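Local structure of alpha-1,4-endofucoidanase (Mariniflexile fucanivorans, 6DLH) at residues I146-Y151 and D221-D226; F202-F207 and Q252-A257; S227-M232 and N270-D275; N246-Y251 and T285-Y290. The protein cleaves alpha-1,4 linkages within fucoidan chains as a retaining glycoside hydrolase of family 107, and its chain, catalytic domain plus Ig-like domains, carries several calcium ions. All coordinates share one frame; numbering follows the deposited sequence.

Contact 1: I146-Y151 and D221-D226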
# COMPACT_ATOMS: atom_id res chain seq x y z
N ILE A 146 -1.22 11.30 2.22
CA ILE A 146 -0.85 10.16 3.03
C ILE A 146 -1.77 10.06 4.24
O ILE A 146 -1.94 11.04 4.97
CB ILE A 146 0.65 10.22 3.43
CG1 ILE A 146 1.57 10.26 2.21
CG2 ILE A 146 1.00 9.08 4.38
CD1 ILE A 146 1.61 8.97 1.40
N TYR A 147 -2.33 8.87 4.44
CA TYR A 147 -3.25 8.61 5.53
C TYR A 147 -2.50 8.04 6.74
O TYR A 147 -1.75 7.08 6.61
CB TYR A 147 -4.32 7.60 5.12
CG TYR A 147 -5.22 7.17 6.26
CD1 TYR A 147 -4.82 6.19 7.16
CD2 TYR A 147 -6.46 7.75 6.44
CE1 TYR A 147 -5.63 5.80 8.21
CE2 TYR A 147 -7.29 7.37 7.48
CZ TYR A 147 -6.88 6.39 8.37
OH TYR A 147 -7.71 6.02 9.39
N VAL A 148 -2.74 8.65 7.91
CA VAL A 148 -2.21 8.18 9.18
C VAL A 148 -3.34 8.19 10.19
O VAL A 148 -4.01 9.21 10.36
CB VAL A 148 -1.02 9.04 9.66
CG1 VAL A 148 -0.64 8.70 11.10
CG2 VAL A 148 0.19 8.91 8.74
N ASN A 149 -3.58 7.05 10.84
CA ASN A 149 -4.52 7.03 11.94
C ASN A 149 -3.80 7.56 13.17
O ASN A 149 -2.67 7.18 13.45
CB ASN A 149 -5.16 5.65 12.13
CG ASN A 149 -6.26 5.68 13.16
OD1 ASN A 149 -5.99 5.66 14.36
ND2 ASN A 149 -7.51 5.75 12.70
N SER A 150 -4.48 8.47 13.89
CA SER A 150 -3.87 9.26 14.95
C SER A 150 -3.45 8.39 16.13
O SER A 150 -2.50 8.74 16.83
CB SER A 150 -4.78 10.38 15.38
OG SER A 150 -4.85 11.38 14.37
N TYR A 151 -4.15 7.26 16.33
CA TYR A 151 -3.89 6.33 17.42
C TYR A 151 -2.57 5.59 17.19
O TYR A 151 -2.00 5.06 18.14
CB TYR A 151 -5.01 5.30 17.57
CG TYR A 151 -6.18 5.75 18.42
CD1 TYR A 151 -6.17 5.59 19.80
CD2 TYR A 151 -7.29 6.34 17.84
CE1 TYR A 151 -7.24 6.01 20.58
CE2 TYR A 151 -8.37 6.75 18.61
CZ TYR A 151 -8.35 6.59 19.99
OH TYR A 151 -9.41 7.01 20.74
N ASP A 221 2.67 15.21 -0.71
CA ASP A 221 2.13 16.56 -0.83
C ASP A 221 1.18 16.89 0.32
O ASP A 221 0.97 18.07 0.62
CB ASP A 221 1.47 16.81 -2.19
CG ASP A 221 2.41 16.63 -3.36
OD1 ASP A 221 2.64 15.47 -3.73
OD2 ASP A 221 2.90 17.64 -3.88
N ALA A 222 0.60 15.87 0.95
CA ALA A 222 -0.46 16.07 1.94
C ALA A 222 -0.47 14.92 2.92
O ALA A 222 -0.13 13.80 2.54
CB ALA A 222 -1.80 16.20 1.25
N TRP A 223 -0.86 15.22 4.17
CA TRP A 223 -1.10 14.24 5.22
C TRP A 223 -2.51 14.43 5.77
O TRP A 223 -2.89 15.55 6.11
CB TRP A 223 -0.09 14.42 6.36
CG TRP A 223 1.36 14.25 6.01
CD1 TRP A 223 2.19 15.17 5.45
CD2 TRP A 223 2.16 13.08 6.27
NE1 TRP A 223 3.45 14.65 5.33
CE2 TRP A 223 3.47 13.37 5.83
CE3 TRP A 223 1.91 11.82 6.84
CZ2 TRP A 223 4.51 12.45 5.91
CZ3 TRP A 223 2.94 10.91 6.92
CH2 TRP A 223 4.22 11.22 6.46
N CYS A 224 -3.27 13.35 5.92
CA CYS A 224 -4.54 13.48 6.62
C CYS A 224 -4.55 12.53 7.81
O CYS A 224 -4.32 11.33 7.64
CB CYS A 224 -5.74 13.25 5.70
SG CYS A 224 -5.81 11.60 4.94
N PHE A 225 -4.81 13.09 9.01
CA PHE A 225 -4.75 12.34 10.26
C PHE A 225 -6.16 12.05 10.77
O PHE A 225 -6.88 12.96 11.17
CB PHE A 225 -3.95 13.12 11.31
CG PHE A 225 -2.49 13.30 10.96
CD1 PHE A 225 -1.58 12.27 11.19
CD2 PHE A 225 -2.03 14.47 10.39
CE1 PHE A 225 -0.24 12.43 10.85
CE2 PHE A 225 -0.69 14.62 10.05
CZ PHE A 225 0.20 13.60 10.28
N ASP A 226 -6.51 10.77 10.77
CA ASP A 226 -7.83 10.30 11.16
C ASP A 226 -7.88 10.13 12.68
O ASP A 226 -6.83 10.04 13.32
CB ASP A 226 -8.12 8.97 10.46
CG ASP A 226 -9.59 8.60 10.35
OD1 ASP A 226 -10.44 9.43 10.74
OD2 ASP A 226 -9.88 7.48 9.87
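Y147 reaches diagonally to D226, two residues beyond its bridge partner C224, across the parallel strands 146-149 and 222-226 of the catalytic domain's β/α barrel-like sheet, consistent with the family's similarity to GH29 α-L-fucosidases. The tyrosine has CG anti to the backbone N (chi1 174°), which sends the ring along the strand until its edge meets the carboxylate: OH donates to D226 OD2 at 2.7 Å, on the anti lone pair, with ring and carboxylate planes 75° apart. A phenylalanine in place of Y147 would probably leave D226 OD2 without this donor and the carboxylate less firmly set in rotation. On the other sheet face apolar side chains interlock under helix 198-216. I146 CB sits over one face of the W223 indole near its rim, with CG2 3.7 Å from CZ3, while V148 CG2 comes in at the indole edge. V148 and F225 run side by side, CB to CD1 being 3.6 Å. The backbone ladder between the strands includes C224 N to I146 O at 2.8 Å and D226 N to V148 O at 3.0 Å. D226 O is gripped twice, by S150 N at 2.9 Å and S150 OG at 2.6 Å, from opposite faces of its carbonyl plane.

Contact 2: F202-F207 and Q252-A257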
# COMPACT_ATOMS: atom_id res chain seq x y z
N PHE A 202 3.54 12.04 21.54
CA PHE A 202 4.66 12.91 21.19
C PHE A 202 5.85 12.07 20.74
O PHE A 202 6.64 12.52 19.91
CB PHE A 202 5.02 13.84 22.35
CG PHE A 202 4.20 15.10 22.47
CD1 PHE A 202 4.52 16.23 21.72
CD2 PHE A 202 3.13 15.17 23.34
CE1 PHE A 202 3.78 17.39 21.85
CE2 PHE A 202 2.38 16.33 23.47
CZ PHE A 202 2.70 17.44 22.71
N CYS A 203 5.98 10.86 21.30
CA CYS A 203 6.99 9.90 20.87
C CYS A 203 6.88 9.70 19.36
O CYS A 203 7.85 9.91 18.63
CB CYS A 203 6.82 8.55 21.57
SG CYS A 203 7.68 8.36 23.15
N TYR A 204 5.66 9.33 18.92
CA TYR A 204 5.38 8.99 17.54
C TYR A 204 5.72 10.14 16.61
O TYR A 204 6.38 9.94 15.59
CB TYR A 204 3.92 8.53 17.38
CG TYR A 204 3.61 7.97 16.02
CD1 TYR A 204 3.81 6.62 15.73
CD2 TYR A 204 3.13 8.78 15.00
CE1 TYR A 204 3.54 6.10 14.48
CE2 TYR A 204 2.86 8.28 13.74
CZ TYR A 204 3.06 6.93 13.48
OH TYR A 204 2.79 6.43 12.24
N ALA A 205 5.29 11.35 16.97
CA ALA A 205 5.54 12.51 16.12
C ALA A 205 7.04 12.72 15.91
O ALA A 205 7.46 13.02 14.79
CB ALA A 205 4.88 13.74 16.71
N GLU A 206 7.83 12.55 16.98
CA GLU A 206 9.24 12.93 16.95
C GLU A 206 10.11 11.83 16.35
O GLU A 206 10.99 12.12 15.55
CB GLU A 206 9.72 13.38 18.34
CG GLU A 206 11.19 13.77 18.40
CD GLU A 206 11.58 15.10 17.77
OE1 GLU A 206 10.71 16.00 17.70
OE2 GLU A 206 12.74 15.24 17.35
N PHE A 207 9.85 10.57 16.73
CA PHE A 207 10.76 9.48 16.39
C PHE A 207 10.27 8.66 15.20
O PHE A 207 11.09 8.19 14.40
CB PHE A 207 11.10 8.65 17.63
CG PHE A 207 12.01 9.36 18.60
CD1 PHE A 207 11.66 9.51 19.93
CD2 PHE A 207 13.22 9.90 18.17
CE1 PHE A 207 12.50 10.18 20.81
CE2 PHE A 207 14.05 10.57 19.05
CZ PHE A 207 13.69 10.71 20.37
N GLN A 252 0.43 20.34 16.88
CA GLN A 252 1.66 20.99 16.48
C GLN A 252 2.75 19.95 16.22
O GLN A 252 3.47 20.03 15.22
CB GLN A 252 2.13 21.96 17.57
CG GLN A 252 3.27 22.86 17.11
CD GLN A 252 3.66 23.89 18.15
OE1 GLN A 252 3.54 23.65 19.35
NE2 GLN A 252 4.13 25.04 17.69
N ALA A 253 2.86 18.98 17.13
CA ALA A 253 3.91 17.98 17.05
C ALA A 253 3.83 17.27 15.70
O ALA A 253 4.84 17.11 15.02
CB ALA A 253 3.80 17.01 18.21
N PHE A 254 2.60 16.90 15.32
CA PHE A 254 2.34 16.14 14.11
C PHE A 254 2.63 17.00 12.88
O PHE A 254 3.35 16.56 11.97
CB PHE A 254 0.93 15.56 14.15
CG PHE A 254 0.79 14.28 14.93
CD1 PHE A 254 1.18 14.20 16.26
CD2 PHE A 254 0.25 13.15 14.34
CE1 PHE A 254 1.04 13.02 16.98
CE2 PHE A 254 0.12 11.96 15.05
CZ PHE A 254 0.52 11.90 16.37
N ALA A 255 2.11 18.23 12.86
CA ALA A 255 2.29 19.10 11.71
C ALA A 255 3.77 19.41 11.48
O ALA A 255 4.25 19.33 10.36
CB ALA A 255 1.47 20.35 11.86
N ASP A 256 4.48 19.76 12.56
CA ASP A 256 5.89 20.12 12.51
C ASP A 256 6.73 18.93 12.02
O ASP A 256 7.66 19.11 11.25
CB ASP A 256 6.42 20.59 13.86
CG ASP A 256 6.02 22.01 14.24
OD1 ASP A 256 5.92 22.87 13.33
OD2 ASP A 256 5.83 22.25 15.44
N ALA A 257 6.38 17.73 12.49
CA ALA A 257 7.07 16.51 12.10
C ALA A 257 6.96 16.30 10.58
O ALA A 257 7.90 15.79 9.97
CB ALA A 257 6.50 15.34 12.86
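F202 opens the contact by laying the CD1-CE1 side of its ring against the methyl of A253, with CE1 3.7 Å from A253 CB. CG stands anti to the carbonyl carbon (chi1 -84°), and from there the ring reaches across to the other helix; the imidazole of H192 stacks on it. Two residues on, Y204 offers only a loose touch, its CD2 4.3 Å from F254 CZ, and the polar end of the tyrosine is tied to H95 through OH. Segments 202-207 and 252-257 belong to helices 198-216 and 249-259, which lead into the neighbouring strands 222-226 and 266-269 of the β/α barrel-like domain; here their axes are 8.7 Å apart and only 11° from parallel. The small side chain of A205 is consistent with this spacing. Its CB points toward the partner helix and lies 3.8 Å from A253 CB and 3.8 Å from F254 CD1, so alanine methyls and the rings of F202, Y204 and F254 make up the interface, with no hydrogen bond across it. F254 meets M201 and L209 as well, and the F225 ring edge-to-face. Beyond the methyl, the A205 carbonyl oxygen meets A257 CB at 3.2 Å.

Contact 3: S227-M232 and N270-D275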
# COMPACT_ATOMS: atom_id res chain seq x y z
N SER A 227 -9.10 10.09 13.23
CA SER A 227 -9.34 9.78 14.63
C SER A 227 -8.61 10.76 15.55
O SER A 227 -8.29 10.41 16.68
CB SER A 227 -8.95 8.35 14.94
OG SER A 227 -9.77 7.44 14.24
N ALA A 228 -8.39 11.98 15.05
CA ALA A 228 -7.58 13.00 15.70
C ALA A 228 -8.26 13.53 16.97
O ALA A 228 -7.61 13.67 17.99
CB ALA A 228 -7.26 14.10 14.72
N ASP A 229 -9.56 13.81 16.91
CA ASP A 229 -10.25 14.31 18.10
C ASP A 229 -10.43 13.19 19.11
O ASP A 229 -10.47 13.45 20.31
CB ASP A 229 -11.54 15.07 17.78
CG ASP A 229 -12.60 14.25 17.07
OD1 ASP A 229 -12.32 13.09 16.72
OD2 ASP A 229 -13.71 14.78 16.87
N ASN A 230 -10.55 11.94 18.63
CA ASN A 230 -10.73 10.79 19.52
C ASN A 230 -9.57 10.70 20.51
O ASN A 230 -9.79 10.43 21.69
CB ASN A 230 -10.83 9.47 18.75
CG ASN A 230 -11.99 9.40 17.78
OD1 ASN A 230 -12.00 10.08 16.75
ND2 ASN A 230 -12.96 8.55 18.07
N VAL A 231 -8.33 10.92 20.03
CA VAL A 231 -7.15 10.64 20.84
C VAL A 231 -6.49 11.94 21.32
O VAL A 231 -6.04 12.00 22.46
CB VAL A 231 -6.15 9.70 20.14
CG1 VAL A 231 -5.61 10.28 18.83
CG2 VAL A 231 -5.00 9.31 21.06
N MET A 232 -6.44 12.96 20.46
CA MET A 232 -5.76 14.19 20.82
C MET A 232 -6.62 15.07 21.73
O MET A 232 -6.09 15.76 22.59
CB MET A 232 -5.32 14.98 19.58
CG MET A 232 -4.10 14.38 18.96
SD MET A 232 -4.03 14.53 17.19
CE MET A 232 -3.24 16.12 16.98
N ASN A 270 -8.79 14.86 11.33
CA ASN A 270 -10.19 14.51 11.45
C ASN A 270 -10.69 14.83 12.86
O ASN A 270 -10.48 14.05 13.78
CB ASN A 270 -10.46 13.04 11.13
CG ASN A 270 -11.94 12.71 11.13
OD1 ASN A 270 -12.78 13.60 11.29
ND2 ASN A 270 -12.27 11.45 10.94
N ASN A 271 -11.36 15.98 13.00
CA ASN A 271 -11.99 16.37 14.25
C ASN A 271 -13.51 16.30 14.11
O ASN A 271 -14.24 17.09 14.73
CB ASN A 271 -11.52 17.76 14.72
CG ASN A 271 -10.05 17.82 15.08
OD1 ASN A 271 -9.54 16.95 15.78
ND2 ASN A 271 -9.36 18.84 14.59
N SER A 272 -13.98 15.33 13.32
CA SER A 272 -15.40 15.02 13.16
C SER A 272 -16.06 15.92 12.12
O SER A 272 -15.53 16.96 11.72
CB SER A 272 -16.15 15.05 14.47
OG SER A 272 -15.68 14.02 15.33
N VAL A 273 -17.25 15.49 11.67
CA VAL A 273 -18.06 16.22 10.72
C VAL A 273 -18.54 17.52 11.37
O VAL A 273 -18.66 17.60 12.59
CB VAL A 273 -19.23 15.36 10.21
CG1 VAL A 273 -20.27 15.07 11.29
CG2 VAL A 273 -19.87 15.94 8.96
N GLY A 274 -18.80 18.54 10.55
CA GLY A 274 -19.35 19.80 11.03
C GLY A 274 -20.86 19.72 11.26
O GLY A 274 -21.37 18.74 11.79
N ASP A 275 -21.56 20.77 10.80
CA ASP A 275 -22.95 21.03 11.17
C ASP A 275 -23.80 21.21 9.91
O ASP A 275 -23.47 22.03 9.05
CB ASP A 275 -23.00 22.25 12.08
CG ASP A 275 -24.39 22.75 12.43
OD1 ASP A 275 -25.37 21.97 12.29
OD2 ASP A 275 -24.50 23.92 12.85
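D229, in the first turn of helix 228-233 after strand 222-226, meets S272 in the loop after the neighbouring strand 266-269 of the barrel-like sheet. S272 OG donates to D229 OD2 at 2.6 Å, on the syn lone pair of OD2, the side of OD1. The carboxylate gets there because CG lies between the backbone N and the carbonyl carbon (chi1 61°). The first backbone N-H groups of the helix look to that loop as well. N270 O accepts from D229 N at 3.3 Å, with 154° at the hydrogen, and more weakly from A228 N at 3.2 Å. S227 holds the N-cap position but makes no capping bond with its side chain; its OG is bound to R156 NH1 and N149 ND2 instead.

N270 is satisfied at both ends of its amide. OD1 accepts from S272 N at 2.9 Å, closing an Asx turn, although the donor stands above the carbonyl plane rather than on a lone pair, and ND2 is bonded to D226 OD1. N271 OD1 comes close to D229 N, but the angle is poor for a hydrogen bond; the partner of that oxygen is Y251 OH, on helix 249-259. T282 OG1 bonds to S272 O. Inside the helix, M232 N donates to A228 O at 2.8 Å. The A228 side chain fills in beside these polar groups, touching F269 and S150, and its CB rests 3.4 Å from N270 O.

Contact 4: N246-Y251 and T285-Y290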
# COMPACT_ATOMS: atom_id res chain seq x y z
N ASN A 246 -1.10 26.59 22.96
CA ASN A 246 -0.87 25.78 24.14
C ASN A 246 -1.97 24.73 24.30
O ASN A 246 -1.82 23.78 25.07
CB ASN A 246 -0.71 26.64 25.39
CG ASN A 246 0.55 27.48 25.37
OD1 ASN A 246 1.63 27.00 25.70
ND2 ASN A 246 0.42 28.73 24.96
N ASP A 247 -3.08 24.90 23.57
CA ASP A 247 -4.17 23.95 23.63
C ASP A 247 -3.99 22.85 22.57
O ASP A 247 -4.61 21.79 22.68
CB ASP A 247 -5.53 24.64 23.53
CG ASP A 247 -5.82 25.57 24.69
OD1 ASP A 247 -5.34 25.29 25.81
OD2 ASP A 247 -6.52 26.58 24.47
N GLN A 248 -3.14 23.11 21.57
CA GLN A 248 -3.01 22.24 20.41
C GLN A 248 -1.55 21.83 20.21
O GLN A 248 -0.97 22.11 19.16
CB GLN A 248 -3.52 22.96 19.16
CG GLN A 248 -4.90 23.58 19.32
CD GLN A 248 -5.36 24.28 18.06
OE1 GLN A 248 -4.61 24.45 17.11
NE2 GLN A 248 -6.61 24.71 18.07
N ARG A 249 -0.97 21.16 21.22
CA ARG A 249 0.46 20.88 21.19
C ARG A 249 0.72 19.62 20.38
O ARG A 249 1.68 19.57 19.61
CB ARG A 249 1.05 20.78 22.61
CG ARG A 249 1.28 22.12 23.29
CD ARG A 249 2.34 22.97 22.62
NE ARG A 249 2.55 24.25 23.30
CZ ARG A 249 3.26 25.26 22.80
NH1 ARG A 249 3.39 26.38 23.49
NH2 ARG A 249 3.83 25.15 21.62
N ILE A 250 -0.14 18.61 20.56
CA ILE A 250 -0.09 17.38 19.78
C ILE A 250 -0.32 17.70 18.31
O ILE A 250 0.40 17.20 17.45
CB ILE A 250 -1.07 16.33 20.33
CG1 ILE A 250 -0.96 16.19 21.85
CG2 ILE A 250 -0.88 15.01 19.61
CD1 ILE A 250 -1.91 15.19 22.46
N TYR A 251 -1.31 18.56 18.03
CA TYR A 251 -1.58 19.00 16.67
C TYR A 251 -0.31 19.58 16.06
O TYR A 251 -0.01 19.32 14.89
CB TYR A 251 -2.78 19.95 16.61
CG TYR A 251 -4.10 19.28 16.92
CD1 TYR A 251 -4.81 18.58 15.94
CD2 TYR A 251 -4.63 19.31 18.20
CE1 TYR A 251 -6.01 17.95 16.23
CE2 TYR A 251 -5.83 18.68 18.50
CZ TYR A 251 -6.53 18.01 17.51
OH TYR A 251 -7.70 17.38 17.82
N THR A 285 -7.93 23.81 13.12
CA THR A 285 -6.93 24.05 14.14
C THR A 285 -5.87 24.98 13.54
O THR A 285 -6.00 25.40 12.39
CB THR A 285 -6.29 22.76 14.64
OG1 THR A 285 -5.55 22.17 13.57
CG2 THR A 285 -7.29 21.78 15.22
N LEU A 286 -4.83 25.29 14.32
CA LEU A 286 -3.75 26.13 13.84
C LEU A 286 -2.88 25.36 12.85
O LEU A 286 -1.98 25.93 12.25
CB LEU A 286 -2.94 26.63 15.04
CG LEU A 286 -3.63 27.66 15.94
CD1 LEU A 286 -3.00 27.67 17.33
CD2 LEU A 286 -3.60 29.05 15.33
N PHE A 287 -3.18 24.07 12.66
CA PHE A 287 -2.27 23.19 11.93
C PHE A 287 -2.95 22.53 10.73
O PHE A 287 -2.32 21.73 10.05
CB PHE A 287 -1.55 22.24 12.90
CG PHE A 287 -0.81 22.96 14.00
CD1 PHE A 287 0.38 23.63 13.73
CD2 PHE A 287 -1.32 23.03 15.28
CE1 PHE A 287 1.05 24.32 14.73
CE2 PHE A 287 -0.65 23.72 16.28
CZ PHE A 287 0.53 24.37 16.00
N ASP A 288 -4.21 22.89 10.47
CA ASP A 288 -4.96 22.41 9.32
C ASP A 288 -4.69 23.32 8.12
O ASP A 288 -4.94 24.52 8.18
CB ASP A 288 -6.46 22.37 9.61
CG ASP A 288 -6.90 21.17 10.43
OD1 ASP A 288 -6.84 20.03 9.90
OD2 ASP A 288 -7.30 21.38 11.60
N ASP A 289 -4.20 22.73 7.02
CA ASP A 289 -4.07 23.43 5.76
C ASP A 289 -5.33 23.19 4.93
O ASP A 289 -5.67 24.01 4.07
CB ASP A 289 -2.82 23.00 4.98
CG ASP A 289 -1.52 23.34 5.68
OD1 ASP A 289 -1.15 24.53 5.67
OD2 ASP A 289 -0.89 22.42 6.23
N TYR A 290 -6.00 22.06 5.18
CA TYR A 290 -7.26 21.75 4.53
C TYR A 290 -8.16 20.97 5.49
O TYR A 290 -7.70 20.44 6.49
CB TYR A 290 -7.05 21.00 3.21
CG TYR A 290 -6.48 19.61 3.29
CD1 TYR A 290 -5.16 19.38 3.69
CD2 TYR A 290 -7.24 18.51 2.92
CE1 TYR A 290 -4.63 18.10 3.75
CE2 TYR A 290 -6.72 17.22 2.97
CZ TYR A 290 -5.41 17.02 3.38
OH TYR A 290 -4.91 15.75 3.42
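The Y251 ring takes the T285 methyl over one face, a CH-pi contact in which CG2 lies 4.2 Å from the ring centroid and 15° off the normal. The F287 ring has L286 CB over one face, displaced toward the rim. Obliquely to that ring come Y251 CB, 3.7 Å from F287 CD2, and the backbone carbonyl of Q248, whose O is 3.3 Å from F287 CE2. The third flat group, the Q248 amide, supplies the polar bond of the contact: L286 N donates to OE1 at 2.9 Å, in the carbonyl plane on a lone pair and nearly straight at 172°. Extended beyond CG (chi2 180°), the glutamine reaches into the type I turn 285-288. An alanine in place of Q248 would probably leave L286 N without its acceptor and open a gap beside T285 CB. The turn is also braced from within. D288 OD2 accepts both T285 N and T285 OG1, and OG1 itself takes F287 N at 3.2 Å, an ST turn. Q248 holds the N-cap position of helix 249-259, so the loop between strand 266-269 and helix 307-321 is pinned against the start of that helix. R249 and I250 lean on helix 198-216, and F287 also touches Q252 and A255 of helix 249-259 and F269 of strand 266-269.

Overall arrangement
All four contacts are largely buried, and they run from the sheet outward through the catalytic domain. Contact 1 lies deepest, strand on strand; contact 2 is the helix layer over it, without a hydrogen bond across the interface, its side-chain contacts apolar, and the two meet where F225 packs on F254. Contacts 3 and 4 rely on loops. Contact 3, nearly all polar and reaching an exposed serine, joins contact 1 through N270 and contact 4 through N271 and Y251. Contact 4 mixes one amide bond with ring packing and shares helix 249-259 with contact 2. Repeating backbone bonds thus give way to methyl packing between helices and to individual side-chain bonds in the loops.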